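Local coordinates for protein UDP-N-acetylglucosamine 4,6-dehydratase (Vibrio fischeri, PDB 3PVZ) that binds NAD in a Rossmann-type domain and probably acts as a lyase, dehydrating UDP-N-acetylglucosamine at sugar carbons 4 and 6, at residues V163-A168 against T197-N202; F250-D255 against I342-S347. All coordinates share one frame; numbering follows the deposited sequence. Where two conformers were deposited one is given.

Contact 1: residues V163-A168 against T197-N202; sequences VSTDKA and TARFAN. With NAD (nicotinamide-adenine-dinucleotide), chain E; SCN (thiocyanate ion), chain G.
Arg199 carries the tight side of this contact, reaching alongside Thr165 and gripping it side-on with two nitrogens. NE points almost straight (179°) at Thr165 O, 2.7 Å away and in the guanidinium plane, while NH1 reaches Thr165 OG1 at 3.0 Å. The chain leaves with CG anti to the backbone N (chi1 176°) and bends at CG-CD (chi3 -75°), laying the guanidinium alongside the Thr165-Ala168 backbone; Ala168 N lies over the centre of one face, and NH2 is held by Phe325 O. Ser164 N donates to Ala198 O at 2.9 Å and Ser164 OG meets Thr197 OG1 at 2.7 Å, tying the loop to strand 194-198. Toward the cofactor, Val163 CG1 makes a sparse apolar touch on the Phe200 ring edge (4.1 Å), filled out by NAD: Asp166 OD1 approaches NAD C6N at 3.1 Å and Phe200 CB lies 3.7 Å from NAD C5N. Ala201 N hydrogen-bonds a thiocyanate N (2.8 Å), probably from the crystallisation liquor, beside Phe200. The loose, solvent side is at exposed Lys167, whose CB points away from 197-202. Two neighbouring parallel strands thus deliver their C-terminal loops to the nicotinamide of NAD, as expected of a Rossmann-fold sheet.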
ATOM      1  N   VAL A 163       5.713 -14.788   8.291  1.00 36.83           N
ATOM      2  CA  VAL A 163       5.402 -14.367   9.651  0.50 37.93           C
ATOM      3  C   VAL A 163       4.413 -15.311  10.300  1.00 39.36           C
ATOM      4  O   VAL A 163       3.575 -15.888   9.617  1.00 39.41           O
ATOM      5  CB  VAL A 163       4.761 -12.990   9.688  0.50 37.89           C
ATOM      6  CG1 VAL A 163       5.574 -12.019   8.861  0.50 35.82           C
ATOM      7  CG2 VAL A 163       3.295 -13.084   9.203  0.50 38.76           C
ATOM      8  N   SER A 164       4.509 -15.441  11.623  1.00 41.36           N
ATOM      9  CA  SER A 164       3.516 -16.169  12.391  1.00 43.93           C
ATOM     10  C   SER A 164       2.452 -15.234  12.936  1.00 45.86           C
ATOM     11  O   SER A 164       2.630 -14.009  12.924  1.00 46.15           O
ATOM     12  CB  SER A 164       4.176 -16.898  13.555  1.00 44.00           C
ATOM     13  OG  SER A 164       4.488 -18.218  13.190  1.00 46.57           O
ATOM     14  N   THR A 165       1.366 -15.847  13.434  1.00 48.01           N
ATOM     15  CA  THR A 165       0.370 -15.178  14.289  1.00 49.89           C
ATOM     16  C   THR A 165       1.079 -14.418  15.395  1.00 51.08           C
ATOM     17  O   THR A 165       2.056 -14.910  15.959  1.00 51.10           O
ATOM     18  CB  THR A 165      -0.603 -16.196  14.920  1.00 50.42           C
ATOM     19  OG1 THR A 165       0.151 -17.223  15.563  1.00 49.38           O
ATOM     20  CG2 THR A 165      -1.479 -16.849  13.853  1.00 50.35           C
ATOM     21  N   ASP A 166       0.614 -13.212  15.689  1.00 53.36           N
ATOM     22  CA  ASP A 166       1.269 -12.368  16.701  1.00 55.40           C
ATOM     23  C   ASP A 166       1.336 -13.038  18.079  1.00 57.12           C
ATOM     24  O   ASP A 166       2.254 -12.769  18.861  1.00 58.02           O
ATOM     25  CB  ASP A 166       0.552 -11.015  16.855  1.00 56.21           C
ATOM     26  CG  ASP A 166       0.585 -10.173  15.602  1.00 57.14           C
ATOM     27  OD1 ASP A 166       1.191 -10.562  14.582  1.00 59.71           O
ATOM     28  OD2 ASP A 166      -0.020  -9.089  15.631  1.00 62.87           O
ATOM     29  N   LYS A 167       0.368 -13.905  18.374  1.00 58.67           N
ATOM     30  CA  LYS A 167       0.300 -14.565  19.672  1.00 60.05           C
ATOM     31  C   LYS A 167      -0.059 -16.042  19.571  1.00 60.04           C
ATOM     32  O   LYS A 167      -0.716 -16.495  18.612  1.00 59.34           O
ATOM     33  CB  LYS A 167      -0.697 -13.850  20.585  1.00 61.50           C
ATOM     34  CG  LYS A 167      -2.080 -13.638  19.977  1.00 63.99           C
ATOM     35  CD  LYS A 167      -2.887 -12.624  20.790  1.00 68.29           C
ATOM     36  CE  LYS A 167      -3.600 -11.597  19.895  1.00 69.61           C
ATOM     37  NZ  LYS A 167      -3.843 -10.312  20.640  1.00 70.33           N
ATOM     38  N   ALA A 168       0.380 -16.788  20.581  1.00 60.11           N
ATOM     39  CA  ALA A 168       0.146 -18.222  20.625  1.00 60.53           C
ATOM     40  C   ALA A 168      -1.330 -18.526  20.928  1.00 61.31           C
ATOM     41  O   ALA A 168      -1.849 -19.573  20.538  1.00 61.51           O
ATOM     42  CB  ALA A 168       1.058 -18.854  21.655  1.00 60.92           C
ATOM     43  N   THR A 197       9.302 -19.314  10.590  1.00 33.80           N
ATOM     44  CA  THR A 197       8.640 -18.022  10.750  1.00 34.16           C
ATOM     45  C   THR A 197       9.256 -17.191  11.880  1.00 34.01           C
ATOM     46  O   THR A 197      10.262 -17.568  12.473  1.00 33.87           O
ATOM     47  CB  THR A 197       7.123 -18.187  11.008  1.00 34.85           C
ATOM     48  OG1 THR A 197       6.931 -18.772  12.284  1.00 37.34           O
ATOM     49  CG2 THR A 197       6.431 -19.096   9.977  1.00 35.15           C
ATOM     50  N   ALA A 198       8.682 -16.012  12.102  1.00 34.21           N
ATOM     51  CA  ALA A 198       8.958 -15.202  13.247  1.00 34.01           C
ATOM     52  C   ALA A 198       7.676 -14.686  13.877  1.00 34.75           C
ATOM     53  O   ALA A 198       6.683 -14.497  13.214  1.00 35.30           O
ATOM     54  CB  ALA A 198       9.829 -14.091  12.885  1.00 32.70           C
ATOM     55  N   ARG A 199       7.723 -14.447  15.174  1.00 36.15           N
ATOM     56  CA  ARG A 199       6.641 -13.779  15.879  1.00 37.33           C
ATOM     57  C   ARG A 199       7.208 -12.505  16.501  1.00 36.93           C
ATOM     58  O   ARG A 199       8.219 -12.545  17.232  1.00 37.03           O
ATOM     59  CB  ARG A 199       6.108 -14.717  16.917  1.00 38.37           C
ATOM     60  CG  ARG A 199       5.036 -14.099  17.801  1.00 43.43           C
ATOM     61  CD  ARG A 199       4.413 -15.205  18.655  1.00 46.40           C
ATOM     62  NE  ARG A 199       3.503 -16.066  17.861  1.00 48.66           N
ATOM     63  CZ  ARG A 199       3.368 -17.382  18.022  1.00 49.04           C
ATOM     64  NH1 ARG A 199       2.518 -18.058  17.261  1.00 48.97           N
ATOM     65  NH2 ARG A 199       4.075 -18.023  18.937  1.00 49.90           N
ATOM     66  N   PHE A 200       6.589 -11.379  16.181  1.00 37.01           N
ATOM     67  CA  PHE A 200       7.135 -10.065  16.549  1.00 37.21           C
ATOM     68  C   PHE A 200       6.341  -9.358  17.657  1.00 38.02           C
ATOM     69  O   PHE A 200       5.150  -9.564  17.786  1.00 39.16           O
ATOM     70  CB  PHE A 200       7.139  -9.109  15.353  1.00 37.02           C
ATOM     71  CG  PHE A 200       7.886  -9.605  14.138  1.00 34.79           C
ATOM     72  CD1 PHE A 200       9.215  -9.314  13.948  1.00 33.14           C
ATOM     73  CD2 PHE A 200       7.216 -10.275  13.136  1.00 32.15           C
ATOM     74  CE1 PHE A 200       9.870  -9.703  12.783  1.00 33.69           C
ATOM     75  CE2 PHE A 200       7.886 -10.691  12.002  1.00 33.78           C
ATOM     76  CZ  PHE A 200       9.221 -10.420  11.846  1.00 29.92           C
ATOM     77  N   ALA A 201       7.046  -8.585  18.477  1.00 38.60           N
ATOM     78  CA  ALA A 201       6.502  -7.490  19.278  1.00 39.83           C
ATOM     79  C   ALA A 201       6.049  -6.362  18.354  1.00 40.01           C
ATOM     80  O   ALA A 201       6.204  -6.439  17.145  1.00 40.39           O
ATOM     81  CB  ALA A 201       7.611  -6.965  20.201  1.00 40.15           C
ATOM     82  N   ASN A 202       5.537  -5.282  18.904  1.00 39.88           N
ATOM     83  CA  ASN A 202       5.267  -4.117  18.071  1.00 39.19           C
ATOM     84  C   ASN A 202       6.519  -3.510  17.485  1.00 38.47           C
ATOM     85  O   ASN A 202       7.427  -3.145  18.222  1.00 38.24           O
ATOM     86  CB  ASN A 202       4.558  -3.052  18.890  1.00 40.53           C
ATOM     87  CG  ASN A 202       3.134  -3.400  19.172  1.00 40.48           C
ATOM     88  OD1 ASN A 202       2.823  -4.513  19.557  1.00 44.34           O
ATOM     89  ND2 ASN A 202       2.262  -2.433  19.024  1.00 43.65           N
TER
HETATM   90  PA  NAD E 501       3.284  -3.412   6.188  1.00 31.58           P
HETATM   91  O1A NAD E 501       1.902  -2.901   5.937  1.00 31.45           O
HETATM   92  O2A NAD E 501       4.226  -2.267   6.405  1.00 31.09           O
HETATM   93  O5B NAD E 501       3.929  -4.023   4.870  1.00 31.45           O
HETATM   94  C5B NAD E 501       3.158  -5.050   4.209  1.00 29.34           C
HETATM   95  C4B NAD E 501       3.674  -4.985   2.767  1.00 29.28           C
HETATM   96  O4B NAD E 501       3.064  -5.949   1.934  1.00 26.84           O
HETATM   97  C3B NAD E 501       3.374  -3.580   2.154  1.00 27.95           C
HETATM   98  O3B NAD E 501       4.544  -2.990   1.625  1.00 31.61           O
HETATM   99  C2B NAD E 501       2.330  -3.907   1.061  1.00 27.90           C
HETATM  100  O2B NAD E 501       2.287  -2.974  -0.012  1.00 27.07           O
HETATM  101  C1B NAD E 501       2.827  -5.326   0.698  1.00 25.44           C
HETATM  102  N9A NAD E 501       1.789  -6.081   0.014  1.00 27.82           N
HETATM  103  C8A NAD E 501       0.539  -6.314   0.441  1.00 25.60           C
HETATM  104  N7A NAD E 501      -0.140  -6.972  -0.441  1.00 27.29           N
HETATM  105  C5A NAD E 501       0.719  -7.267  -1.464  1.00 28.62           C
HETATM  106  C6A NAD E 501       0.594  -7.928  -2.682  1.00 27.31           C
HETATM  107  N6A NAD E 501      -0.615  -8.520  -2.956  1.00 28.79           N
HETATM  108  N1A NAD E 501       1.634  -8.015  -3.506  1.00 25.09           N
HETATM  109  C2A NAD E 501       2.793  -7.443  -3.200  1.00 25.50           C
HETATM  110  N3A NAD E 501       2.943  -6.788  -2.075  1.00 24.89           N
HETATM  111  C4A NAD E 501       1.951  -6.685  -1.201  1.00 25.64           C
HETATM  112  O3  NAD E 501       3.235  -4.474   7.396  1.00 29.94           O
HETATM  113  PN  NAD E 501       4.577  -4.729   8.284  1.00 30.80           P
HETATM  114  O1N NAD E 501       4.535  -3.876   9.540  1.00 31.11           O
HETATM  115  O2N NAD E 501       5.896  -4.678   7.630  1.00 29.17           O
HETATM  116  O5D NAD E 501       4.195  -6.221   8.883  1.00 27.75           O
HETATM  117  C5D NAD E 501       4.460  -7.245   7.937  1.00 26.13           C
HETATM  118  C4D NAD E 501       4.041  -8.595   8.532  1.00 26.63           C
HETATM  119  O4D NAD E 501       4.477  -8.688   9.925  1.00 28.13           O
HETATM  120  C3D NAD E 501       2.500  -8.698   8.570  1.00 28.91           C
HETATM  121  O3D NAD E 501       2.026 -10.061   8.490  1.00 35.22           O
HETATM  122  C2D NAD E 501       2.162  -8.217   9.999  1.00 29.77           C
HETATM  123  O2D NAD E 501       0.901  -8.720  10.466  1.00 34.13           O
HETATM  124  C1D NAD E 501       3.318  -8.821  10.795  1.00 28.47           C
HETATM  125  N1N NAD E 501       3.516  -8.154  12.091  1.00 34.87           N
HETATM  126  C2N NAD E 501       3.819  -6.850  12.098  1.00 36.15           C
HETATM  127  C3N NAD E 501       4.032  -6.179  13.284  1.00 37.63           C
HETATM  128  C7N NAD E 501       4.337  -4.739  13.313  1.00 38.80           C
HETATM  129  O7N NAD E 501       4.429  -4.221  14.424  1.00 39.45           O
HETATM  130  N7N NAD E 501       4.478  -3.999  12.203  1.00 36.28           N
HETATM  131  C4N NAD E 501       3.928  -6.885  14.508  1.00 36.74           C
HETATM  132  C5N NAD E 501       3.629  -8.237  14.457  1.00 36.03           C
HETATM  133  C6N NAD E 501       3.414  -8.855  13.225  1.00 36.84           C
HETATM  134  S   SCN G 605      12.475  -8.307  16.558  0.90 51.03           S
HETATM  135  C   SCN G 605      10.859  -8.441  17.263  0.90 52.71           C
HETATM  136  N   SCN G 605       9.769  -8.556  17.732  0.90 53.45           N

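Contact 2: residues F250-D255 against I342-S347; sequences FGENRD and IIKNDS
Asp255 and Lys344 lie side by side and point the same way, from a non-hydrogen-bonded antiparallel pair in which strand 255-259 begins beside the end of 340-344. The lysine chain bends at chi2 (-82°) and again at chi3, leaning over toward the aspartate so that NZ reaches the syn lone pair of Asp255 OD1 at 2.7 Å; CE follows close to the same oxygen. The other oxygen, OD2, takes the backbone N of Glu252 at 2.8 Å, from above the carboxylate plane. That bond spans the type II turn Glu252-Asp255. Ile342 CG2 sits over the opposite face of the carboxylate, 3.4 Å from Asp255 CG. Glu252 crosses the lysine at a slant, and its OE2 stays 3.8 Å from Lys344 NZ, a long salt bridge. Farther along, Asn345 N donates to Arg254 O at 3.0 Å, and the aliphatic part of Arg254 passes the Asn345 carbonyl. The amide of Asn345 turns to its own chain: OD1 accepts from Ser347 N at 2.9 Å in an Asx turn, and ND2 bonds to Glu183. One carboxylate therefore serves both the turn and the neighbouring strand, and the charge of Lys344 is probably stabilised mainly by Asp255, with Glu252 adding a weaker, longer-range share.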
ATOM      1  N   PHE A 250      18.989 -19.466   9.681  1.00 30.95           N
ATOM      2  CA  PHE A 250      19.218 -20.478  10.740  1.00 32.36           C
ATOM      3  C   PHE A 250      17.989 -21.271  11.217  1.00 32.84           C
ATOM      4  O   PHE A 250      18.141 -22.250  11.917  1.00 34.19           O
ATOM      5  CB  PHE A 250      19.894 -19.809  11.956  1.00 33.61           C
ATOM      6  CG  PHE A 250      21.257 -19.217  11.635  1.00 32.11           C
ATOM      7  CD1 PHE A 250      22.343 -20.045  11.405  1.00 32.37           C
ATOM      8  CD2 PHE A 250      21.430 -17.857  11.524  1.00 35.40           C
ATOM      9  CE1 PHE A 250      23.604 -19.535  11.094  1.00 33.79           C
ATOM     10  CE2 PHE A 250      22.721 -17.294  11.224  1.00 31.19           C
ATOM     11  CZ  PHE A 250      23.791 -18.124  10.993  1.00 33.14           C
ATOM     12  N   GLY A 251      16.791 -20.860  10.854  1.00 32.15           N
ATOM     13  CA  GLY A 251      15.606 -21.578  11.267  1.00 33.72           C
ATOM     14  C   GLY A 251      15.502 -22.973  10.635  1.00 34.25           C
ATOM     15  O   GLY A 251      15.765 -23.158   9.422  1.00 32.45           O
ATOM     16  N   GLU A 252      15.111 -23.955  11.450  1.00 34.51           N
ATOM     17  CA  GLU A 252      14.813 -25.248  10.903  1.00 35.64           C
ATOM     18  C   GLU A 252      13.360 -25.298  10.496  1.00 34.98           C
ATOM     19  O   GLU A 252      12.568 -24.474  10.932  1.00 35.25           O
ATOM     20  CB  GLU A 252      15.131 -26.341  11.919  1.00 37.47           C
ATOM     21  CG  GLU A 252      16.597 -26.400  12.236  1.00 41.28           C
ATOM     22  CD  GLU A 252      16.904 -27.520  13.195  1.00 45.17           C
ATOM     23  OE1 GLU A 252      16.892 -28.685  12.742  1.00 51.77           O
ATOM     24  OE2 GLU A 252      17.137 -27.231  14.383  1.00 45.82           O
ATOM     25  N   ASN A 253      13.013 -26.284   9.671  1.00 35.02           N
ATOM     26  CA  ASN A 253      11.606 -26.519   9.292  1.00 34.98           C
ATOM     27  C   ASN A 253      10.725 -26.453  10.518  1.00 34.79           C
ATOM     28  O   ASN A 253      10.922 -27.208  11.435  1.00 34.11           O
ATOM     29  CB  ASN A 253      11.384 -27.873   8.567  1.00 34.17           C
ATOM     30  CG  ASN A 253      10.061 -27.894   7.749  1.00 35.72           C
ATOM     31  OD1 ASN A 253       9.477 -26.841   7.455  1.00 34.25           O
ATOM     32  ND2 ASN A 253       9.612 -29.087   7.355  1.00 31.04           N
ATOM     33  N   ARG A 254       9.748 -25.551  10.474  1.00 35.08           N
ATOM     34  CA  ARG A 254       8.759 -25.297  11.530  1.00 35.81           C
ATOM     35  C   ARG A 254       9.193 -24.455  12.735  1.00 35.42           C
ATOM     36  O   ARG A 254       8.418 -24.310  13.674  1.00 36.43           O
ATOM     37  CB  ARG A 254       8.135 -26.606  12.032  1.00 37.58           C
ATOM     38  CG  ARG A 254       7.508 -27.405  10.953  1.00 40.69           C
ATOM     39  CD  ARG A 254       6.831 -28.661  11.495  1.00 44.47           C
ATOM     40  NE  ARG A 254       6.377 -29.353  10.319  1.00 47.67           N
ATOM     41  CZ  ARG A 254       7.024 -30.333   9.700  1.00 50.11           C
ATOM     42  NH1 ARG A 254       8.135 -30.841  10.216  1.00 48.55           N
ATOM     43  NH2 ARG A 254       6.511 -30.834   8.567  1.00 51.37           N
ATOM     44  N   ASP A 255      10.384 -23.868  12.726  1.00 34.16           N
ATOM     45  CA  ASP A 255      10.804 -23.059  13.860  1.00 34.37           C
ATOM     46  C   ASP A 255      10.115 -21.676  13.784  1.00 35.14           C
ATOM     47  O   ASP A 255      10.075 -21.073  12.698  1.00 33.34           O
ATOM     48  CB  ASP A 255      12.281 -22.790  13.778  1.00 34.21           C
ATOM     49  CG  ASP A 255      13.141 -23.905  14.278  1.00 35.53           C
ATOM     50  OD1 ASP A 255      12.667 -24.942  14.802  1.00 36.67           O
ATOM     51  OD2 ASP A 255      14.361 -23.675  14.179  1.00 37.40           O
ATOM     52  N   ILE A 342      13.110 -20.052  20.220  1.00 38.82           N
ATOM     53  CA  ILE A 342      12.553 -20.855  19.160  1.00 38.41           C
ATOM     54  C   ILE A 342      11.389 -21.707  19.696  1.00 40.68           C
ATOM     55  O   ILE A 342      11.528 -22.455  20.684  1.00 41.69           O
ATOM     56  CB  ILE A 342      13.608 -21.769  18.578  1.00 37.83           C
ATOM     57  CG1 ILE A 342      14.854 -20.986  18.197  1.00 36.47           C
ATOM     58  CG2 ILE A 342      13.071 -22.512  17.379  1.00 35.72           C
ATOM     59  CD1 ILE A 342      15.894 -21.827  17.481  1.00 36.87           C
ATOM     60  N   ILE A 343      10.240 -21.577  19.049  1.00 41.19           N
ATOM     61  CA  ILE A 343       9.143 -22.508  19.245  1.00 42.05           C
ATOM     62  C   ILE A 343       9.260 -23.520  18.144  1.00 42.26           C
ATOM     63  O   ILE A 343       9.437 -23.188  16.965  1.00 41.16           O
ATOM     64  CB  ILE A 343       7.755 -21.871  19.149  1.00 42.63           C
ATOM     65  CG1 ILE A 343       7.588 -20.754  20.181  1.00 42.63           C
ATOM     66  CG2 ILE A 343       6.630 -22.938  19.367  1.00 41.16           C
ATOM     67  CD1 ILE A 343       6.323 -19.952  19.969  1.00 43.10           C
ATOM     68  N   LYS A 344       9.221 -24.766  18.552  1.00 43.28           N
ATOM     69  CA  LYS A 344       9.200 -25.873  17.637  1.00 44.51           C
ATOM     70  C   LYS A 344       7.749 -26.077  17.281  1.00 45.41           C
ATOM     71  O   LYS A 344       7.052 -26.759  17.995  1.00 46.13           O
ATOM     72  CB  LYS A 344       9.734 -27.115  18.360  1.00 45.37           C
ATOM     73  CG  LYS A 344      11.182 -26.941  18.828  1.00 46.08           C
ATOM     74  CD  LYS A 344      12.053 -27.216  17.659  1.00 45.53           C
ATOM     75  CE  LYS A 344      13.261 -26.404  17.635  1.00 45.72           C
ATOM     76  NZ  LYS A 344      13.958 -26.718  16.341  1.00 42.64           N
ATOM     77  N   ASN A 345       7.267 -25.453  16.212  1.00 45.23           N
ATOM     78  CA  ASN A 345       5.821 -25.537  15.913  1.00 45.96           C
ATOM     79  C   ASN A 345       5.422 -26.984  15.643  1.00 46.66           C
ATOM     80  O   ASN A 345       6.094 -27.687  14.918  1.00 46.42           O
ATOM     81  CB  ASN A 345       5.445 -24.664  14.711  1.00 45.00           C
ATOM     82  CG  ASN A 345       3.947 -24.369  14.624  1.00 44.91           C
ATOM     83  OD1 ASN A 345       3.156 -24.823  15.441  1.00 41.75           O
ATOM     84  ND2 ASN A 345       3.567 -23.553  13.637  1.00 43.46           N
ATOM     85  N   ASP A 346       4.351 -27.429  16.269  1.00 48.13           N
ATOM     86  CA  ASP A 346       3.730 -28.701  15.901  1.00 49.31           C
ATOM     87  C   ASP A 346       2.213 -28.569  15.627  1.00 48.69           C
ATOM     88  O   ASP A 346       1.508 -29.537  15.787  1.00 49.57           O
ATOM     89  CB  ASP A 346       4.011 -29.767  16.967  1.00 50.65           C
ATOM     90  CG  ASP A 346       3.598 -29.325  18.349  1.00 53.93           C
ATOM     91  OD1 ASP A 346       3.290 -28.125  18.528  1.00 57.82           O
ATOM     92  OD2 ASP A 346       3.581 -30.166  19.261  1.00 59.89           O
ATOM     93  N   SER A 347       1.737 -27.395  15.182  1.00 46.81           N
ATOM     94  CA  SER A 347       0.356 -27.216  14.673  1.00 46.75           C
ATOM     95  C   SER A 347       0.077 -28.255  13.613  1.00 45.86           C
ATOM     96  O   SER A 347       0.981 -28.586  12.863  1.00 44.29           O
ATOM     97  CB  SER A 347       0.161 -25.856  13.962  1.00 46.04           C
ATOM     98  OG  SER A 347       0.821 -24.786  14.601  1.00 48.68           O
TER

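Both segments of contact 1 precede those of contact 2 in the sequence, and the centres of the two contacts lie 13 Å apart. Both belong to the large mixed sheet, in which strands 159-163, 194-198, 255-259 and 340-344 are consecutive neighbours; the last runs antiparallel to the other three. The two contacts touch where Thr197 N lies 2.9 Å from Asp255 O, a probable hydrogen bond, and where Arg199 packs on Ile343. Helix 237-250 connects them too: its side chains pack on Phe200, and it leads directly into 250-255. Contact 1 faces NAD, whereas contact 2 lies farther out, extending the Rossmann-type core away from the cofactor toward strand 332-333.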